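Local atomic coordinates of GH5 (Bacteroidetes bacterium AC2a, PDB entry 4YHE), a protein that probably hydrolyses beta-1,4-glucosidic bonds in cellulose, acting as a family 5 endoglucanase. Residues D4-Q9 / P233-V238; V158-N163 / P290-E295. One frame throughout, in Å; residues are numbered along the deposited sequence.

Contact 1. Residues D4-Q9 / P233-V238; sequences DNEAVQ and PNRLMV
E6 OE2 and R235 NH2, 3.2 Å apart, form the salt bridge that joins the start of helix 6-13 to the turn leading into strand 236-242. The carboxylate and guanidinium planes stand 87° apart, so this is a single-oxygen contact rather than a two-pronged, coplanar pair. R235 reaches it although its CB points away from the helix: the chain bends at its second torsion and brings the guanidinium back, and NH1 is meanwhile paired with E155. Next to this bridge, A7 CB rests 3.5 Å from the backbone oxygen N234 O, a van der Waals contact.

N5 is the N-cap of the helix. With CG set between its backbone N and carbonyl carbon (chi1 75°), OD1 accepts from V8 N at 3.0 Å in a nearly straight bond, N-H...O 169°. Its ND2, 4.1 Å from N234 ND2, donates to G288 O. With an alanine here, V8 N and G288 O would probably each lose a partner, and the first helical turn would be less firmly fixed.

Helix 6-13 thus lies beside the N-terminal end of strand 236-242, where A7 also touches P290 ahead of strand 291-296 and R235 packs on R198 of helix 181-199.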
loop_
_atom_site.group_PDB
_atom_site.type_symbol
_atom_site.label_atom_id
_atom_site.label_comp_id
_atom_site.label_asym_id
_atom_site.label_seq_id
_atom_site.Cartn_x
_atom_site.Cartn_y
_atom_site.Cartn_z
ATOM N N ASP A 4 -20.069 10.933 3.741
ATOM C CA ASP A 4 -20.153 10.978 5.202
ATOM C C ASP A 4 -20.493 9.622 5.763
ATOM O O ASP A 4 -20.641 9.496 6.973
ATOM C CB ASP A 4 -21.201 12.010 5.673
ATOM C CG ASP A 4 -20.810 13.415 5.358
ATOM O OD1 ASP A 4 -19.620 13.707 5.379
ATOM O OD2 ASP A 4 -21.677 14.265 5.108
ATOM N N ASN A 5 -20.563 8.585 4.929
ATOM C CA ASN A 5 -21.033 7.319 5.413
ATOM C C ASN A 5 -20.009 6.577 6.334
ATOM O O ASN A 5 -18.911 7.057 6.568
ATOM C CB ASN A 5 -21.550 6.449 4.274
ATOM C CG ASN A 5 -20.434 5.863 3.436
ATOM O OD1 ASN A 5 -19.249 6.051 3.733
ATOM N ND2 ASN A 5 -20.806 5.148 2.403
ATOM N N GLU A 6 -20.429 5.456 6.903
ATOM C CA GLU A 6 -19.621 4.707 7.872
ATOM C C GLU A 6 -18.315 4.185 7.208
ATOM O O GLU A 6 -17.245 4.237 7.799
ATOM C CB GLU A 6 -20.468 3.569 8.462
ATOM C CG GLU A 6 -19.803 2.722 9.536
ATOM C CD GLU A 6 -20.499 1.368 9.807
ATOM O OE1 GLU A 6 -21.606 1.118 9.276
ATOM O OE2 GLU A 6 -19.923 0.533 10.555
ATOM N N ALA A 7 -18.412 3.726 5.970
ATOM C CA ALA A 7 -17.249 3.215 5.258
ATOM C C ALA A 7 -16.144 4.238 5.089
ATOM O O ALA A 7 -14.987 3.916 5.374
ATOM C CB ALA A 7 -17.657 2.646 3.920
ATOM N N VAL A 8 -16.474 5.452 4.636
ATOM C CA VAL A 8 -15.478 6.477 4.392
ATOM C C VAL A 8 -14.902 6.926 5.713
ATOM O O VAL A 8 -13.721 7.238 5.787
ATOM C CB VAL A 8 -16.024 7.679 3.590
ATOM C CG1 VAL A 8 -15.011 8.811 3.504
ATOM C CG2 VAL A 8 -16.428 7.219 2.189
ATOM N N GLN A 9 -15.746 6.988 6.752
ATOM C CA GLN A 9 -15.255 7.262 8.091
ATOM C C GLN A 9 -14.189 6.251 8.484
ATOM O O GLN A 9 -13.148 6.637 9.029
ATOM C CB GLN A 9 -16.385 7.205 9.131
ATOM C CG GLN A 9 -17.114 8.517 9.372
ATOM C CD GLN A 9 -18.214 8.354 10.434
ATOM O OE1 GLN A 9 -19.406 8.378 10.114
ATOM N NE2 GLN A 9 -17.817 8.130 11.680
ATOM N N PRO A 233 -22.953 -4.845 2.235
ATOM C CA PRO A 233 -22.732 -3.554 1.630
ATOM C C PRO A 233 -21.676 -2.725 2.365
ATOM O O PRO A 233 -21.483 -2.858 3.567
ATOM C CB PRO A 233 -24.121 -2.881 1.744
ATOM C CG PRO A 233 -24.648 -3.396 3.036
ATOM C CD PRO A 233 -24.171 -4.839 3.079
ATOM N N ASN A 234 -20.995 -1.881 1.607
ATOM C CA ASN A 234 -20.106 -0.883 2.142
ATOM C C ASN A 234 -18.934 -1.408 2.961
ATOM O O ASN A 234 -18.516 -0.771 3.910
ATOM C CB ASN A 234 -20.907 0.145 2.945
ATOM C CG ASN A 234 -22.130 0.602 2.212
ATOM O OD1 ASN A 234 -23.261 0.248 2.573
ATOM N ND2 ASN A 234 -21.923 1.365 1.164
ATOM N N ARG A 235 -18.393 -2.552 2.556
ATOM C CA ARG A 235 -17.231 -3.140 3.216
ATOM C C ARG A 235 -16.026 -3.344 2.269
ATOM O O ARG A 235 -15.099 -4.099 2.590
ATOM C CB ARG A 235 -17.627 -4.463 3.893
ATOM C CG ARG A 235 -18.636 -4.277 5.021
ATOM C CD ARG A 235 -18.003 -3.628 6.242
ATOM N NE ARG A 235 -18.984 -3.068 7.170
ATOM C CZ ARG A 235 -18.781 -2.866 8.471
ATOM N NH1 ARG A 235 -17.641 -3.206 9.046
ATOM N NH2 ARG A 235 -19.756 -2.344 9.220
ATOM N N LEU A 236 -16.018 -2.649 1.131
ATOM C CA LEU A 236 -14.851 -2.654 0.218
ATOM C C LEU A 236 -14.161 -1.293 0.222
ATOM O O LEU A 236 -14.818 -0.261 0.380
ATOM C CB LEU A 236 -15.278 -3.015 -1.202
ATOM C CG LEU A 236 -15.837 -4.434 -1.449
ATOM C CD1 LEU A 236 -16.259 -4.625 -2.893
ATOM C CD2 LEU A 236 -14.855 -5.505 -1.072
ATOM N N MET A 237 -12.830 -1.293 0.128
ATOM C CA MET A 237 -12.030 -0.084 -0.008
ATOM C C MET A 237 -11.120 -0.245 -1.219
ATOM O O MET A 237 -10.691 -1.364 -1.538
ATOM C CB MET A 237 -11.155 0.173 1.230
ATOM C CG MET A 237 -11.848 -0.030 2.573
ATOM S SD MET A 237 -10.999 0.795 3.922
ATOM C CE MET A 237 -9.631 -0.349 4.070
ATOM N N VAL A 238 -10.832 0.873 -1.874
ATOM C CA VAL A 238 -9.971 0.875 -3.060
ATOM C C VAL A 238 -8.582 1.197 -2.569
ATOM O O VAL A 238 -8.370 2.183 -1.894
ATOM C CB VAL A 238 -10.420 1.883 -4.130
ATOM C CG1 VAL A 238 -9.410 1.931 -5.281
ATOM C CG2 VAL A 238 -11.798 1.506 -4.675
#

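Contact 2. Residues V158-N163 / P290-E295; sequences VFETLN and PVYFGE
In the closed eight-stranded parallel barrel of this TIM-barrel hydrolase, segments 158-163 and 290-295 carry the fourth and seventh strands and meet through side chains across the interior. Two strands, 209-212 and 236-242, lie between them in the sheet order, and the closest CA pair, N163 and G294, is still 8.8 Å apart. The direct bond is Y292 OH donating to E160 OE1 at 2.7 Å. E160 OE1 receives it on its anti lone pair, in the plane of the tyrosine ring at its edge, and the carboxylate and ring planes differ by only 23°. Two torsions make the meeting possible: E160 CG lies anti to the backbone N (chi1 175°) with the chain extended beyond it, while Y292 CG sits between its backbone N and carbonyl carbon.

E160 OE2 is held separately, by R59 and N101, so both carboxylate oxygens of this buried residue are engaged and its rotation is fixed. R59 also binds N163 OD1 and E295 OE2, tying the two segments together. E295 follows the corner that the chain turns at G294, a position consistent with the nucleophile of family 5 enzymes; its OE1 bonds to Y243 OH. A single water also bridges the segments, accepting from N163 ND2 at 3.0 Å and donating to E295 OE2 at 2.7 Å.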
loop_
_atom_site.group_PDB
_atom_site.type_symbol
_atom_site.label_atom_id
_atom_site.label_comp_id
_atom_site.label_asym_id
_atom_site.label_seq_id
_atom_site.Cartn_x
_atom_site.Cartn_y
_atom_site.Cartn_z
ATOM N N VAL A 158 -7.809 -5.399 8.498
ATOM C CA VAL A 158 -8.214 -5.254 7.097
ATOM C C VAL A 158 -7.438 -6.254 6.247
ATOM O O VAL A 158 -6.239 -6.447 6.461
ATOM C CB VAL A 158 -7.883 -3.834 6.580
ATOM C CG1 VAL A 158 -8.206 -3.677 5.092
ATOM C CG2 VAL A 158 -8.575 -2.738 7.391
ATOM N N PHE A 159 -8.118 -6.918 5.329
ATOM C CA PHE A 159 -7.452 -7.765 4.357
ATOM C C PHE A 159 -7.360 -7.001 3.033
ATOM O O PHE A 159 -8.374 -6.480 2.548
ATOM C CB PHE A 159 -8.221 -9.057 4.086
ATOM C CG PHE A 159 -8.279 -10.022 5.239
ATOM C CD1 PHE A 159 -7.490 -9.881 6.358
ATOM C CD2 PHE A 159 -9.131 -11.111 5.168
ATOM C CE1 PHE A 159 -7.573 -10.790 7.394
ATOM C CE2 PHE A 159 -9.220 -12.039 6.196
ATOM C CZ PHE A 159 -8.437 -11.875 7.314
ATOM N N GLU A 160 -6.164 -6.961 2.449
ATOM C CA GLU A 160 -5.948 -6.399 1.127
ATOM C C GLU A 160 -5.649 -7.570 0.187
ATOM O O GLU A 160 -4.719 -8.334 0.438
ATOM C CB GLU A 160 -4.815 -5.404 1.193
ATOM C CG GLU A 160 -4.375 -4.806 -0.131
ATOM C CD GLU A 160 -3.132 -3.957 0.065
ATOM O OE1 GLU A 160 -3.221 -2.839 0.657
ATOM O OE2 GLU A 160 -2.057 -4.452 -0.340
ATOM N N THR A 161 -6.458 -7.720 -0.856
ATOM C CA THR A 161 -6.518 -8.970 -1.612
ATOM C C THR A 161 -5.220 -9.362 -2.293
ATOM O O THR A 161 -4.867 -10.555 -2.324
ATOM C CB THR A 161 -7.619 -8.944 -2.690
ATOM O OG1 THR A 161 -7.494 -7.789 -3.523
ATOM C CG2 THR A 161 -8.972 -8.924 -2.047
ATOM N N LEU A 162 -4.581 -8.366 -2.897
ATOM C CA LEU A 162 -3.426 -8.511 -3.770
ATOM C C LEU A 162 -2.630 -7.218 -3.667
ATOM O O LEU A 162 -3.122 -6.230 -3.124
ATOM C CB LEU A 162 -3.870 -8.656 -5.221
ATOM C CG LEU A 162 -4.887 -9.750 -5.509
ATOM C CD1 LEU A 162 -5.426 -9.606 -6.920
ATOM C CD2 LEU A 162 -4.182 -11.080 -5.367
ATOM N N ASN A 163 -1.424 -7.231 -4.208
ATOM C CA ASN A 163 -0.567 -6.066 -4.234
ATOM C C ASN A 163 -0.543 -5.339 -5.598
ATOM O O ASN A 163 -1.503 -4.619 -5.937
ATOM C CB ASN A 163 0.823 -6.431 -3.733
ATOM C CG ASN A 163 1.715 -5.224 -3.563
ATOM O OD1 ASN A 163 1.268 -4.174 -3.052
ATOM N ND2 ASN A 163 2.964 -5.330 -4.042
ATOM N N PRO A 290 -14.548 4.147 0.280
ATOM C CA PRO A 290 -13.241 4.637 0.751
ATOM C C PRO A 290 -12.078 4.276 -0.153
ATOM O O PRO A 290 -12.104 3.255 -0.863
ATOM C CB PRO A 290 -13.051 3.974 2.125
ATOM C CG PRO A 290 -14.136 2.946 2.214
ATOM C CD PRO A 290 -15.084 3.057 1.086
ATOM N N VAL A 291 -11.064 5.130 -0.085
ATOM C CA VAL A 291 -9.814 4.959 -0.818
ATOM C C VAL A 291 -8.670 5.152 0.163
ATOM O O VAL A 291 -8.697 6.040 0.980
ATOM C CB VAL A 291 -9.630 6.021 -1.929
ATOM C CG1 VAL A 291 -8.336 5.789 -2.694
ATOM C CG2 VAL A 291 -10.815 6.033 -2.859
ATOM N N TYR A 292 -7.650 4.306 0.061
ATOM C CA TYR A 292 -6.449 4.473 0.844
ATOM C C TYR A 292 -5.260 4.210 -0.054
ATOM O O TYR A 292 -5.323 3.375 -0.964
ATOM C CB TYR A 292 -6.418 3.584 2.090
ATOM C CG TYR A 292 -6.239 2.095 1.814
ATOM C CD1 TYR A 292 -7.327 1.295 1.478
ATOM C CD2 TYR A 292 -4.984 1.494 1.902
ATOM C CE1 TYR A 292 -7.173 -0.066 1.233
ATOM C CE2 TYR A 292 -4.816 0.130 1.648
ATOM C CZ TYR A 292 -5.907 -0.647 1.330
ATOM O OH TYR A 292 -5.773 -1.965 1.107
ATOM N N PHE A 293 -4.210 4.958 0.214
ATOM C CA PHE A 293 -2.897 4.690 -0.327
ATOM C C PHE A 293 -2.239 3.604 0.531
ATOM O O PHE A 293 -1.749 3.868 1.621
ATOM C CB PHE A 293 -2.061 5.971 -0.472
ATOM C CG PHE A 293 -2.487 6.830 -1.636
ATOM C CD1 PHE A 293 -3.480 7.787 -1.474
ATOM C CD2 PHE A 293 -1.929 6.649 -2.907
ATOM C CE1 PHE A 293 -3.898 8.561 -2.548
ATOM C CE2 PHE A 293 -2.371 7.383 -4.001
ATOM C CZ PHE A 293 -3.370 8.352 -3.823
ATOM N N GLY A 294 -2.219 2.374 -0.001
ATOM C CA GLY A 294 -1.475 1.280 0.602
ATOM C C GLY A 294 0.003 1.589 0.744
ATOM O O GLY A 294 0.650 1.121 1.672
ATOM N N GLU A 295 0.525 2.352 -0.212
ATOM C CA GLU A 295 1.891 2.844 -0.217
ATOM C C GLU A 295 1.973 4.213 -0.796
ATOM O O GLU A 295 1.359 4.485 -1.840
ATOM C CB GLU A 295 2.791 1.950 -1.079
ATOM C CG GLU A 295 2.870 0.536 -0.609
ATOM C CD GLU A 295 3.688 -0.382 -1.532
ATOM O OE1 GLU A 295 4.518 0.124 -2.303
ATOM O OE2 GLU A 295 3.474 -1.594 -1.442
HETATM O O HOH W 1 4.408 -2.717 -3.706
#

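The two contacts, with centres about 13 Å apart, interlock along the chain: the order is 4-9, 158-163, 233-238, 290-295. They meet in one sheet, because strands 236-242 and 291-296 are barrel neighbours. V238 N lies 2.9 Å from P290 O, and V238 O lies 3.0 Å from Y292 N; both are probable hydrogen bonds of the parallel pairing. Contact 1 is peripheral, about 18 Å from the chain centre, and attaches the N-terminal helix where strands six and seven begin. Contact 2 is about 6 Å from that centre and spans the interior toward the C-terminal strand ends that, in family 5, bear the active site.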